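Local coordinates for protein TqaA (Penicillium aethiopicum, PDB 5EJD) that probably carries substrate or peptide intermediates on a covalently attached 4'-phosphopantetheine arm, as a thiolation (peptidyl carrier) domain of a nonribosomal peptide synthetase, at residues Ala8-Val19 and Ala46-Phe57; Thr26-Phe34 and Ile62-Glu70. All blocks are in the same frame, centred on the assembly; numbering follows the deposited sequence.

Contact 1 (Ala8-Val19 and Ala46-Phe57)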
ATOM      1  N   ALA B   8      -6.785  26.016  17.192  1.00 38.55           N
ATOM      2  CA  ALA B   8      -6.382  24.666  16.914  1.00 37.82           C
ATOM      3  C   ALA B   8      -7.626  23.750  16.703  1.00 35.97           C
ATOM      4  O   ALA B   8      -7.621  22.918  15.803  1.00 29.55           O
ATOM      5  CB  ALA B   8      -5.502  24.122  18.038  1.00 39.03           C
ATOM      6  N   GLU B   9      -8.665  23.922  17.519  1.00 36.00           N
ATOM      7  CA  GLU B   9      -9.882  23.153  17.359  1.00 36.58           C
ATOM      8  C   GLU B   9     -10.513  23.459  16.021  1.00 37.58           C
ATOM      9  O   GLU B   9     -10.966  22.556  15.335  1.00 39.87           O
ATOM     10  CB  GLU B   9     -10.859  23.376  18.510  1.00 40.09           C
ATOM     11  CG  GLU B   9     -10.347  22.879  19.861  1.00 45.81           C
ATOM     12  CD  GLU B   9     -11.398  22.912  20.990  1.00 53.91           C
ATOM     13  OE1 GLU B   9     -12.454  23.582  20.867  1.00 55.54           O
ATOM     14  OE2 GLU B   9     -11.133  22.291  22.047  1.00 55.46           O
ATOM     15  N   ARG B  10     -10.517  24.710  15.605  1.00 37.62           N
ATOM     16  CA  ARG B  10     -11.099  25.048  14.317  1.00 39.11           C
ATOM     17  C   ARG B  10     -10.337  24.438  13.172  1.00 35.80           C
ATOM     18  O   ARG B  10     -10.949  23.979  12.211  1.00 39.48           O
ATOM     19  CB  ARG B  10     -11.192  26.577  14.106  1.00 47.24           C
ATOM     20  CG  ARG B  10     -12.278  27.241  14.941  1.00 54.44           C
ATOM     21  CD  ARG B  10     -12.322  28.760  14.840  1.00 60.36           C
ATOM     22  NE  ARG B  10     -12.872  29.214  16.115  1.00 68.38           N
ATOM     23  CZ  ARG B  10     -12.172  29.720  17.129  1.00 66.15           C
ATOM     24  NH1 ARG B  10     -10.867  29.934  17.029  1.00 64.87           N
ATOM     25  NH2 ARG B  10     -12.803  30.037  18.245  1.00 68.88           N
ATOM     26  N   GLU B  11      -9.017  24.546  13.206  1.00 36.38           N
ATOM     27  CA  GLU B  11      -8.222  24.079  12.078  1.00 40.60           C
ATOM     28  C   GLU B  11      -8.364  22.553  11.988  1.00 37.94           C
ATOM     29  O   GLU B  11      -8.504  21.994  10.911  1.00 32.79           O
ATOM     30  CB  GLU B  11      -6.732  24.541  12.048  1.00 46.54           C
ATOM     31  CG  GLU B  11      -6.408  25.375  10.799  1.00 57.77           C
ATOM     32  CD  GLU B  11      -6.727  24.786   9.397  1.00 66.54           C
ATOM     33  OE1 GLU B  11      -6.989  23.577   9.134  1.00 60.09           O
ATOM     34  OE2 GLU B  11      -6.679  25.621   8.478  1.00 74.60           O
ATOM     35  N   LEU B  12      -8.368  21.903  13.138  1.00 33.75           N
ATOM     36  CA  LEU B  12      -8.530  20.461  13.195  1.00 35.27           C
ATOM     37  C   LEU B  12      -9.893  19.966  12.696  1.00 33.24           C
ATOM     38  O   LEU B  12      -9.981  18.950  12.019  1.00 33.61           O
ATOM     39  CB  LEU B  12      -8.308  20.016  14.624  1.00 37.68           C
ATOM     40  CG  LEU B  12      -8.059  18.558  14.821  1.00 44.59           C
ATOM     41  CD1 LEU B  12      -6.843  18.110  14.014  1.00 43.59           C
ATOM     42  CD2 LEU B  12      -7.860  18.326  16.324  1.00 45.31           C
ATOM     43  N   ALA B  13     -10.937  20.724  12.976  1.00 30.85           N
ATOM     44  CA  ALA B  13     -12.245  20.375  12.517  1.00 30.71           C
ATOM     45  C   ALA B  13     -12.334  20.441  11.008  1.00 32.43           C
ATOM     46  O   ALA B  13     -12.992  19.623  10.363  1.00 28.90           O
ATOM     47  CB  ALA B  13     -13.274  21.315  13.129  1.00 32.95           C
ATOM     48  N   ASN B  14     -11.724  21.459  10.435  1.00 31.94           N
ATOM     49  CA  ASN B  14     -11.660  21.553   9.011  1.00 35.95           C
ATOM     50  C   ASN B  14     -10.940  20.362   8.397  1.00 32.84           C
ATOM     51  O   ASN B  14     -11.296  19.878   7.328  1.00 32.91           O
ATOM     52  CB  ASN B  14     -11.021  22.856   8.638  1.00 40.34           C
ATOM     53  CG  ASN B  14     -11.083  23.133   7.156  1.00 52.54           C
ATOM     54  OD1 ASN B  14     -12.119  22.936   6.512  1.00 57.01           O
ATOM     55  ND2 ASN B  14      -9.967  23.573   6.595  1.00 58.76           N
ATOM     56  N   ILE B  15      -9.887  19.932   9.043  1.00 31.55           N
ATOM     57  CA  ILE B  15      -9.150  18.779   8.570  1.00 32.54           C
ATOM     58  C   ILE B  15     -10.035  17.518   8.630  1.00 31.72           C
ATOM     59  O   ILE B  15     -10.061  16.734   7.684  1.00 29.26           O
ATOM     60  CB  ILE B  15      -7.878  18.587   9.409  1.00 30.91           C
ATOM     61  CG1 ILE B  15      -6.863  19.651   9.012  1.00 29.01           C
ATOM     62  CG2 ILE B  15      -7.287  17.201   9.211  1.00 31.60           C
ATOM     63  CD1 ILE B  15      -5.713  19.730   9.970  1.00 31.61           C
ATOM     64  N   TRP B  16     -10.736  17.325   9.737  1.00 29.27           N
ATOM     65  CA  TRP B  16     -11.605  16.163   9.848  1.00 28.97           C
ATOM     66  C   TRP B  16     -12.695  16.216   8.799  1.00 31.77           C
ATOM     67  O   TRP B  16     -13.081  15.204   8.232  1.00 35.02           O
ATOM     68  CB  TRP B  16     -12.243  16.131  11.218  1.00 28.33           C
ATOM     69  CG  TRP B  16     -11.344  15.699  12.304  1.00 26.43           C
ATOM     70  CD1 TRP B  16     -10.000  15.781  12.340  1.00 26.06           C
ATOM     71  CD2 TRP B  16     -11.746  15.172  13.568  1.00 26.63           C
ATOM     72  NE1 TRP B  16      -9.525  15.331  13.559  1.00 28.12           N
ATOM     73  CE2 TRP B  16     -10.587  14.942  14.321  1.00 25.68           C
ATOM     74  CE3 TRP B  16     -12.978  14.823  14.111  1.00 29.22           C
ATOM     75  CZ2 TRP B  16     -10.620  14.396  15.573  1.00 27.51           C
ATOM     76  CZ3 TRP B  16     -13.015  14.291  15.382  1.00 28.48           C
ATOM     77  CH2 TRP B  16     -11.849  14.090  16.100  1.00 29.24           C
ATOM     78  N   ALA B  17     -13.216  17.407   8.553  1.00 33.06           N
ATOM     79  CA  ALA B  17     -14.256  17.561   7.549  1.00 37.29           C
ATOM     80  C   ALA B  17     -13.787  17.104   6.164  1.00 35.27           C
ATOM     81  O   ALA B  17     -14.496  16.394   5.481  1.00 31.75           O
ATOM     82  CB  ALA B  17     -14.752  18.995   7.491  1.00 38.04           C
ATOM     83  N   THR B  18     -12.587  17.491   5.770  1.00 35.01           N
ATOM     84  CA  THR B  18     -12.078  17.114   4.460  1.00 38.08           C
ATOM     85  C   THR B  18     -11.788  15.610   4.412  1.00 38.60           C
ATOM     86  O   THR B  18     -12.131  14.945   3.455  1.00 39.11           O
ATOM     87  CB  THR B  18     -10.737  17.843   4.209  1.00 37.74           C
ATOM     88  OG1 THR B  18     -10.881  19.248   4.415  1.00 36.71           O
ATOM     89  CG2 THR B  18     -10.179  17.591   2.840  1.00 36.64           C
ATOM     90  N   VAL B  19     -11.197  15.084   5.467  1.00 34.80           N
ATOM     91  CA  VAL B  19     -10.701  13.723   5.440  1.00 37.01           C
ATOM     92  C   VAL B  19     -11.847  12.729   5.561  1.00 33.84           C
ATOM     93  O   VAL B  19     -11.795  11.660   5.009  1.00 36.11           O
ATOM     94  CB  VAL B  19      -9.645  13.557   6.559  1.00 38.85           C
ATOM     95  CG1 VAL B  19      -9.554  12.155   7.091  1.00 39.21           C
ATOM     96  CG2 VAL B  19      -8.280  14.003   6.047  1.00 41.28           C
ATOM     97  N   ALA B  46      -5.053  12.888   7.885  1.00 25.44           N
ATOM     98  CA  ALA B  46      -5.324  13.987   8.796  1.00 24.92           C
ATOM     99  C   ALA B  46      -4.015  14.552   9.309  1.00 26.80           C
ATOM    100  O   ALA B  46      -3.810  15.747   9.336  1.00 30.03           O
ATOM    101  CB  ALA B  46      -6.190  13.541   9.962  1.00 21.50           C
ATOM    102  N   SER B  47      -3.138  13.667   9.733  1.00 27.98           N
ATOM    103  CA  SER B  47      -1.830  14.068  10.188  1.00 27.54           C
ATOM    104  C   SER B  47      -1.052  14.861   9.132  1.00 27.93           C
ATOM    105  O   SER B  47      -0.396  15.845   9.449  1.00 26.76           O
ATOM    106  CB  SER B  47      -1.057  12.844  10.621  1.00 26.31           C
ATOM    107  OG  SER B  47       0.272  13.220  10.845  1.00 28.57           O
ATOM    108  N   ALA B  48      -1.096  14.420   7.875  1.00 29.91           N
ATOM    109  CA  ALA B  48      -0.405  15.140   6.809  1.00 30.60           C
ATOM    110  C   ALA B  48      -1.024  16.524   6.540  1.00 32.23           C
ATOM    111  O   ALA B  48      -0.315  17.470   6.302  1.00 33.63           O
ATOM    112  CB  ALA B  48      -0.397  14.326   5.542  1.00 32.21           C
ATOM    113  N   LEU B  49      -2.340  16.610   6.544  1.00 33.15           N
ATOM    114  CA  LEU B  49      -3.002  17.882   6.378  1.00 32.84           C
ATOM    115  C   LEU B  49      -2.733  18.802   7.565  1.00 34.44           C
ATOM    116  O   LEU B  49      -2.618  20.007   7.396  1.00 35.44           O
ATOM    117  CB  LEU B  49      -4.503  17.674   6.197  1.00 33.55           C
ATOM    118  CG  LEU B  49      -5.049  17.814   4.770  1.00 34.89           C
ATOM    119  CD1 LEU B  49      -4.218  17.137   3.702  1.00 36.44           C
ATOM    120  CD2 LEU B  49      -6.452  17.237   4.746  1.00 35.83           C
ATOM    121  N   GLY B  50      -2.612  18.219   8.758  1.00 34.56           N
ATOM    122  CA  GLY B  50      -2.164  18.935   9.943  1.00 34.25           C
ATOM    123  C   GLY B  50      -0.851  19.668   9.689  1.00 36.47           C
ATOM    124  O   GLY B  50      -0.721  20.845   9.932  1.00 35.42           O
ATOM    125  N   ARG B  51       0.141  18.946   9.204  1.00 38.05           N
ATOM    126  CA  ARG B  51       1.414  19.546   8.919  1.00 41.20           C
ATOM    127  C   ARG B  51       1.302  20.696   7.944  1.00 39.11           C
ATOM    128  O   ARG B  51       1.901  21.701   8.158  1.00 42.20           O
ATOM    129  CB  ARG B  51       2.339  18.506   8.368  1.00 46.32           C
ATOM    130  CG  ARG B  51       3.686  19.031   7.962  1.00 50.85           C
ATOM    131  CD  ARG B  51       4.576  17.934   7.389  1.00 56.30           C
ATOM    132  NE  ARG B  51       5.800  18.496   6.861  1.00 53.06           N
ATOM    133  CZ  ARG B  51       6.828  18.827   7.635  1.00 56.51           C
ATOM    134  NH1 ARG B  51       7.917  19.340   7.085  1.00 56.88           N
ATOM    135  NH2 ARG B  51       6.767  18.658   8.964  1.00 56.11           N
ATOM    136  N   ALA B  52       0.556  20.547   6.874  1.00 40.45           N
ATOM    137  CA  ALA B  52       0.405  21.626   5.901  1.00 42.02           C
ATOM    138  C   ALA B  52      -0.288  22.856   6.482  1.00 48.08           C
ATOM    139  O   ALA B  52      -0.117  23.949   5.979  1.00 59.07           O
ATOM    140  CB  ALA B  52      -0.357  21.138   4.671  1.00 39.71           C
ATOM    141  N   ALA B  53      -1.055  22.685   7.549  1.00 49.46           N
ATOM    142  CA  ALA B  53      -1.663  23.809   8.246  1.00 43.41           C
ATOM    143  C   ALA B  53      -0.837  24.301   9.439  1.00 43.97           C
ATOM    144  O   ALA B  53      -1.345  25.053  10.274  1.00 46.00           O
ATOM    145  CB  ALA B  53      -3.052  23.406   8.713  1.00 48.37           C
ATOM    146  N   GLY B  54       0.386  23.803   9.595  1.00 43.47           N
ATOM    147  CA  GLY B  54       1.236  24.203  10.702  1.00 47.44           C
ATOM    148  C   GLY B  54       0.978  23.564  12.055  1.00 48.79           C
ATOM    149  O   GLY B  54       1.524  24.000  13.058  1.00 58.08           O
ATOM    150  N   MET B  55       0.141  22.538  12.115  1.00 54.06           N
ATOM    151  CA  MET B  55      -0.010  21.755  13.331  1.00 51.64           C
ATOM    152  C   MET B  55       0.845  20.537  13.177  1.00 50.01           C
ATOM    153  O   MET B  55       1.232  20.172  12.084  1.00 52.44           O
ATOM    154  CB  MET B  55      -1.433  21.318  13.528  1.00 53.07           C
ATOM    155  CG  MET B  55      -2.381  22.469  13.670  1.00 56.44           C
ATOM    156  SD  MET B  55      -4.075  21.861  13.767  1.00 61.13           S
ATOM    157  CE  MET B  55      -4.188  21.388  15.478  1.00 56.45           C
ATOM    158  N   SER B  56       1.117  19.887  14.286  1.00 48.10           N
ATOM    159  CA  SER B  56       2.027  18.764  14.291  1.00 46.99           C
ATOM    160  C   SER B  56       1.504  17.670  15.236  1.00 43.15           C
ATOM    161  O   SER B  56       1.524  17.828  16.458  1.00 40.30           O
ATOM    162  CB  SER B  56       3.389  19.256  14.734  1.00 52.58           C
ATOM    163  OG  SER B  56       4.256  18.180  14.945  1.00 50.79           O
ATOM    164  N   PHE B  57       0.999  16.596  14.643  1.00 36.72           N
ATOM    165  CA  PHE B  57       0.616  15.423  15.379  1.00 35.95           C
ATOM    166  C   PHE B  57       0.741  14.269  14.442  1.00 35.22           C
ATOM    167  O   PHE B  57       0.580  14.410  13.224  1.00 37.00           O
ATOM    168  CB  PHE B  57      -0.815  15.536  15.918  1.00 36.84           C
ATOM    169  CG  PHE B  57      -1.838  15.844  14.877  1.00 36.64           C
ATOM    170  CD1 PHE B  57      -2.554  14.834  14.251  1.00 36.56           C
ATOM    171  CD2 PHE B  57      -2.096  17.147  14.520  1.00 35.99           C
ATOM    172  CE1 PHE B  57      -3.492  15.132  13.275  1.00 35.28           C
ATOM    173  CE2 PHE B  57      -3.038  17.445  13.560  1.00 33.87           C
ATOM    174  CZ  PHE B  57      -3.733  16.436  12.932  1.00 35.44           C
TER
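Ile15 reaches from helix 7-20 onto the backbone of helix 40-52. At CB the side chain divides: CG2 lies 3.8 Å from Ala46 O and also meets the CB atoms of Ala46 and Leu49, while CG1 passes the same Leu49 CB. Beyond CG1 the chain runs extended (chi2 168°), which carries CD1 to the bare backbone of Gly50, 3.6 Å from its CA. Cut back to an alanine, the side chain would be likely to leave a gap over Gly50 and Leu49 CB without either branch. One turn along, Val19 CG2 touches Leu49 CD2 at 3.9 Å, the two side chains lying alongside and pointing opposite ways. Near the start of helix 7-20, Met55 of the other segment bends at its last torsion (chi3 81°): SD rests near Glu11 CB, and CE lies 4.0 Å from Ala8 CB. Leu12 CD1 meets the ring of Phe57 at CZ (3.7 Å). A Schellman motif ends helix 40-52, with Gly54 at positive phi and Met55 N bonded to Gly50 O; beyond it Met55 points toward helix 7-20. In this carrier-protein bundle the segments 8-19 and 46-52 run at 136°, their axes 9.6 Å apart at closest approach. The contact is mainly aliphatic, with a thioether, one ring and the Glu11 carboxylate against Ala53 CB, so close fit rather than polar pairing holds helix 7-20 against helix 40-52 and the chain that follows it.

Contact 2 (Thr26-Phe34 and Ile62-Glu70); sequences TISASDNFF and IFDHPVLSE
Phe34 sets its ring tip over the face of Phe63, CZ standing 3.7 Å above the centre of that ring, with the two planes at 47°. Ile62 O and Pro66 CB lie at the edge of the Phe34 ring, and Phe63 also touches the bound 4'-phosphopantetheine and Ser40, its attachment residue. Phe33 turns inward, CG anti to the backbone N (chi1 -171°), and its ring receives Ile62 CG2 in an off-centre CH-pi contact, 4.2 Å from the centroid. Between the aromatic end and the turn at Ser28-Asp31, the long loop joining the first two helices of the four-helix carrier-protein fold is tied to the link between helices 59-64 and 68-74 by a single beta bridge, Asn32 with Val67. Phe33 N gives a nearly straight bond to Pro66 O (2.9 Å, 170°). Leu68 N donates to Asp31 O (2.9 Å), arriving almost in line with the C=O although the N-H itself is less well aimed. Ser69 N binds Ala29 O in the carbonyl plane at 3.0 Å. Asn32 lays ND2 against Pro66 CB (3.5 Å), while its OD1 accepts from Phe35 N. Beyond the bridge, Leu68 CD1 meets Ile27 CG2 at 3.6 Å, one side chain set roughly perpendicular to the other.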
ATOM      1  N   THR B  26     -21.155  20.034  11.399  1.00 35.73           N
ATOM      2  CA  THR B  26     -21.590  18.927  12.235  1.00 34.11           C
ATOM      3  C   THR B  26     -20.565  18.491  13.211  1.00 33.63           C
ATOM      4  O   THR B  26     -20.790  17.550  13.977  1.00 31.52           O
ATOM      5  CB  THR B  26     -21.923  17.687  11.401  1.00 37.88           C
ATOM      6  OG1 THR B  26     -20.731  17.129  10.836  1.00 39.03           O
ATOM      7  CG2 THR B  26     -22.916  18.047  10.303  1.00 38.88           C
ATOM      8  N   ILE B  27     -19.436  19.189  13.242  1.00 37.92           N
ATOM      9  CA  ILE B  27     -18.312  18.737  14.056  1.00 36.20           C
ATOM     10  C   ILE B  27     -18.240  19.504  15.373  1.00 38.15           C
ATOM     11  O   ILE B  27     -18.168  20.717  15.369  1.00 41.15           O
ATOM     12  CB  ILE B  27     -16.986  18.872  13.290  1.00 35.15           C
ATOM     13  CG1 ILE B  27     -16.989  17.954  12.079  1.00 32.51           C
ATOM     14  CG2 ILE B  27     -15.826  18.480  14.185  1.00 37.51           C
ATOM     15  CD1 ILE B  27     -15.815  18.163  11.187  1.00 31.79           C
ATOM     16  N   SER B  28     -18.313  18.790  16.494  1.00 38.76           N
ATOM     17  CA  SER B  28     -18.208  19.407  17.774  1.00 38.53           C
ATOM     18  C   SER B  28     -16.899  19.002  18.415  1.00 38.31           C
ATOM     19  O   SER B  28     -16.279  18.012  18.040  1.00 38.07           O
ATOM     20  CB  SER B  28     -19.410  19.060  18.677  1.00 40.64           C
ATOM     21  OG  SER B  28     -19.159  17.913  19.455  1.00 46.50           O
ATOM     22  N   ALA B  29     -16.482  19.799  19.385  1.00 36.85           N
ATOM     23  CA  ALA B  29     -15.230  19.591  20.073  1.00 39.23           C
ATOM     24  C   ALA B  29     -15.150  18.279  20.817  1.00 36.93           C
ATOM     25  O   ALA B  29     -14.052  17.815  21.091  1.00 37.53           O
ATOM     26  CB  ALA B  29     -14.964  20.749  21.017  1.00 39.94           C
ATOM     27  N   SER B  30     -16.289  17.679  21.124  1.00 37.63           N
ATOM     28  CA  SER B  30     -16.325  16.382  21.841  1.00 38.40           C
ATOM     29  C   SER B  30     -16.387  15.173  20.900  1.00 33.65           C
ATOM     30  O   SER B  30     -16.491  14.049  21.360  1.00 32.44           O
ATOM     31  CB  SER B  30     -17.562  16.367  22.738  1.00 36.72           C
ATOM     32  OG  SER B  30     -18.713  16.559  21.935  1.00 40.49           O
ATOM     33  N   ASP B  31     -16.424  15.426  19.589  1.00 34.04           N
ATOM     34  CA  ASP B  31     -16.449  14.355  18.606  1.00 35.28           C
ATOM     35  C   ASP B  31     -15.189  13.462  18.626  1.00 35.32           C
ATOM     36  O   ASP B  31     -14.058  13.917  18.811  1.00 30.19           O
ATOM     37  CB  ASP B  31     -16.621  14.898  17.199  1.00 38.32           C
ATOM     38  CG  ASP B  31     -18.064  15.135  16.830  1.00 43.24           C
ATOM     39  OD1 ASP B  31     -18.954  14.448  17.364  1.00 49.33           O
ATOM     40  OD2 ASP B  31     -18.313  15.995  15.949  1.00 50.30           O
ATOM     41  N   ASN B  32     -15.449  12.173  18.451  1.00 32.31           N
ATOM     42  CA  ASN B  32     -14.439  11.150  18.409  1.00 29.28           C
ATOM     43  C   ASN B  32     -14.158  10.757  16.952  1.00 27.76           C
ATOM     44  O   ASN B  32     -15.062  10.342  16.216  1.00 27.52           O
ATOM     45  CB  ASN B  32     -14.950   9.952  19.207  1.00 28.95           C
ATOM     46  CG  ASN B  32     -13.984   8.814  19.210  1.00 32.10           C
ATOM     47  OD1 ASN B  32     -13.600   8.291  18.142  1.00 36.66           O
ATOM     48  ND2 ASN B  32     -13.509   8.455  20.383  1.00 30.28           N
ATOM     49  N   PHE B  33     -12.897  10.834  16.565  1.00 26.72           N
ATOM     50  CA  PHE B  33     -12.488  10.568  15.192  1.00 27.94           C
ATOM     51  C   PHE B  33     -12.996   9.226  14.649  1.00 29.02           C
ATOM     52  O   PHE B  33     -13.460   9.140  13.525  1.00 28.49           O
ATOM     53  CB  PHE B  33     -10.956  10.613  15.108  1.00 28.47           C
ATOM     54  CG  PHE B  33     -10.400  10.559  13.688  1.00 26.60           C
ATOM     55  CD1 PHE B  33      -9.829   9.395  13.212  1.00 27.08           C
ATOM     56  CD2 PHE B  33     -10.380  11.669  12.901  1.00 26.04           C
ATOM     57  CE1 PHE B  33      -9.302   9.322  11.951  1.00 26.82           C
ATOM     58  CE2 PHE B  33      -9.856  11.614  11.623  1.00 28.59           C
ATOM     59  CZ  PHE B  33      -9.316  10.432  11.145  1.00 27.67           C
ATOM     60  N   PHE B  34     -12.888   8.180  15.450  1.00 30.20           N
ATOM     61  CA  PHE B  34     -13.265   6.837  15.019  1.00 33.21           C
ATOM     62  C   PHE B  34     -14.782   6.647  15.016  1.00 36.83           C
ATOM     63  O   PHE B  34     -15.326   6.065  14.076  1.00 34.86           O
ATOM     64  CB  PHE B  34     -12.552   5.783  15.878  1.00 31.81           C
ATOM     65  CG  PHE B  34     -11.049   5.886  15.785  1.00 31.55           C
ATOM     66  CD1 PHE B  34     -10.373   5.300  14.732  1.00 32.85           C
ATOM     67  CD2 PHE B  34     -10.328   6.608  16.694  1.00 31.59           C
ATOM     68  CE1 PHE B  34      -8.997   5.396  14.622  1.00 33.83           C
ATOM     69  CE2 PHE B  34      -8.937   6.702  16.588  1.00 34.72           C
ATOM     70  CZ  PHE B  34      -8.267   6.092  15.554  1.00 32.43           C
ATOM     71  N   ILE B  62      -3.633  10.482  17.382  1.00 26.13           N
ATOM     72  CA  ILE B  62      -5.039  10.333  17.104  1.00 25.69           C
ATOM     73  C   ILE B  62      -5.602   9.081  17.777  1.00 28.62           C
ATOM     74  O   ILE B  62      -6.708   9.100  18.298  1.00 21.87           O
ATOM     75  CB  ILE B  62      -5.308  10.293  15.617  1.00 29.35           C
ATOM     76  CG1 ILE B  62      -4.845  11.605  14.975  1.00 32.12           C
ATOM     77  CG2 ILE B  62      -6.778  10.067  15.316  1.00 30.19           C
ATOM     78  CD1 ILE B  62      -4.899  11.647  13.466  1.00 31.01           C
ATOM     79  N   PHE B  63      -4.839   7.980  17.820  1.00 31.20           N
ATOM     80  CA  PHE B  63      -5.298   6.809  18.615  1.00 30.90           C
ATOM     81  C   PHE B  63      -5.343   7.094  20.139  1.00 33.72           C
ATOM     82  O   PHE B  63      -6.204   6.564  20.827  1.00 32.72           O
ATOM     83  CB  PHE B  63      -4.444   5.565  18.360  1.00 28.72           C
ATOM     84  CG  PHE B  63      -4.786   4.830  17.097  1.00 27.77           C
ATOM     85  CD1 PHE B  63      -5.644   3.752  17.122  1.00 26.71           C
ATOM     86  CD2 PHE B  63      -4.219   5.214  15.877  1.00 26.67           C
ATOM     87  CE1 PHE B  63      -5.958   3.065  15.961  1.00 26.85           C
ATOM     88  CE2 PHE B  63      -4.525   4.540  14.726  1.00 26.39           C
ATOM     89  CZ  PHE B  63      -5.398   3.456  14.761  1.00 25.62           C
ATOM     90  N   ASP B  64      -4.364   7.851  20.654  1.00 37.54           N
ATOM     91  CA  ASP B  64      -4.270   8.156  22.105  1.00 38.15           C
ATOM     92  C   ASP B  64      -5.276   9.213  22.515  1.00 37.09           C
ATOM     93  O   ASP B  64      -5.866   9.107  23.562  1.00 40.62           O
ATOM     94  CB  ASP B  64      -2.882   8.637  22.473  1.00 41.46           C
ATOM     95  CG  ASP B  64      -1.805   7.546  22.330  1.00 50.07           C
ATOM     96  OD1 ASP B  64      -2.145   6.336  22.319  1.00 54.79           O
ATOM     97  OD2 ASP B  64      -0.607   7.913  22.234  1.00 53.87           O
ATOM     98  N   HIS B  65      -5.538  10.165  21.623  1.00 38.00           N
ATOM     99  CA  HIS B  65      -6.443  11.270  21.890  1.00 35.82           C
ATOM    100  C   HIS B  65      -7.483  11.419  20.812  1.00 35.13           C
ATOM    101  O   HIS B  65      -7.470  12.352  20.024  1.00 33.06           O
ATOM    102  CB  HIS B  65      -5.647  12.536  22.034  1.00 33.97           C
ATOM    103  CG  HIS B  65      -4.722  12.488  23.184  1.00 39.34           C
ATOM    104  ND1 HIS B  65      -3.350  12.429  23.041  1.00 40.38           N
ATOM    105  CD2 HIS B  65      -4.986  12.376  24.508  1.00 37.72           C
ATOM    106  CE1 HIS B  65      -2.808  12.315  24.236  1.00 38.82           C
ATOM    107  NE2 HIS B  65      -3.781  12.283  25.138  1.00 37.98           N
ATOM    108  N   PRO B  66      -8.407  10.464  20.770  1.00 32.70           N
ATOM    109  CA  PRO B  66      -9.402  10.387  19.692  1.00 35.60           C
ATOM    110  C   PRO B  66     -10.426  11.524  19.681  1.00 32.80           C
ATOM    111  O   PRO B  66     -11.102  11.716  18.670  1.00 29.94           O
ATOM    112  CB  PRO B  66     -10.105   9.056  19.967  1.00 20.00           C
ATOM    113  CG  PRO B  66      -9.963   8.859  21.437  1.00 20.00           C
ATOM    114  CD  PRO B  66      -8.623   9.432  21.799  1.00 20.00           C
ATOM    115  N   VAL B  67     -10.544  12.260  20.782  1.00 31.66           N
ATOM    116  CA  VAL B  67     -11.534  13.322  20.880  1.00 31.81           C
ATOM    117  C   VAL B  67     -10.915  14.612  20.390  1.00 31.23           C
ATOM    118  O   VAL B  67      -9.771  14.941  20.749  1.00 32.02           O
ATOM    119  CB  VAL B  67     -12.055  13.459  22.329  1.00 34.28           C
ATOM    120  CG1 VAL B  67     -12.873  14.732  22.498  1.00 35.35           C
ATOM    121  CG2 VAL B  67     -12.904  12.256  22.691  1.00 30.88           C
ATOM    122  N   LEU B  68     -11.669  15.376  19.605  1.00 31.41           N
ATOM    123  CA  LEU B  68     -11.098  16.537  18.917  1.00 31.67           C
ATOM    124  C   LEU B  68     -10.407  17.517  19.849  1.00 34.55           C
ATOM    125  O   LEU B  68      -9.258  17.893  19.613  1.00 39.20           O
ATOM    126  CB  LEU B  68     -12.147  17.259  18.112  1.00 31.81           C
ATOM    127  CG  LEU B  68     -11.625  18.224  17.044  1.00 33.42           C
ATOM    128  CD1 LEU B  68     -12.646  18.360  15.942  1.00 34.82           C
ATOM    129  CD2 LEU B  68     -11.339  19.594  17.594  1.00 37.50           C
ATOM    130  N   SER B  69     -11.095  17.936  20.897  1.00 36.79           N
ATOM    131  CA  SER B  69     -10.545  18.922  21.815  1.00 39.77           C
ATOM    132  C   SER B  69      -9.254  18.427  22.441  1.00 40.96           C
ATOM    133  O   SER B  69      -8.329  19.214  22.610  1.00 49.22           O
ATOM    134  CB  SER B  69     -11.567  19.293  22.909  1.00 41.87           C
ATOM    135  OG  SER B  69     -11.907  18.164  23.686  1.00 42.61           O
ATOM    136  N   GLU B  70      -9.197  17.148  22.812  1.00 40.82           N
ATOM    137  CA  GLU B  70      -7.973  16.564  23.380  1.00 41.10           C
ATOM    138  C   GLU B  70      -6.825  16.475  22.395  1.00 40.39           C
ATOM    139  O   GLU B  70      -5.688  16.754  22.737  1.00 38.63           O
ATOM    140  CB  GLU B  70      -8.236  15.204  23.912  1.00 48.29           C
ATOM    141  CG  GLU B  70      -9.067  15.119  25.179  1.00 62.44           C
ATOM    142  CD  GLU B  70      -9.003  13.613  25.638  1.00 83.88           C
ATOM    143  OE1 GLU B  70      -9.149  12.660  24.803  1.00 98.17           O
ATOM    144  OE2 GLU B  70      -8.675  13.296  26.796  1.00 94.87           O
TER

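In the fold
Contact 1 joins two helices, 7-20 and 40-52, and contact 2 joins a loop to the ends of helices 59-64 and 68-74; both are partly buried, on opposite sides of the chain's centre. Side-chain packing carries contact 1, whereas contact 2 adds three backbone hydrogen bonds between irregular chain and the link and helix start opposite it. They meet along helix 7-20: Trp16 lies against Asp31 O and stacks edge-to-face with Phe33, and Leu12 of contact 1 also touches Leu68 of contact 2. The prosthetic group lies beside contact 2, at Phe63, but about 12 Å from the Val19 side chain of contact 1. Each contact also reaches a neighbouring protein chain, through Arg51 and Leu49 or through Phe34 and Phe63.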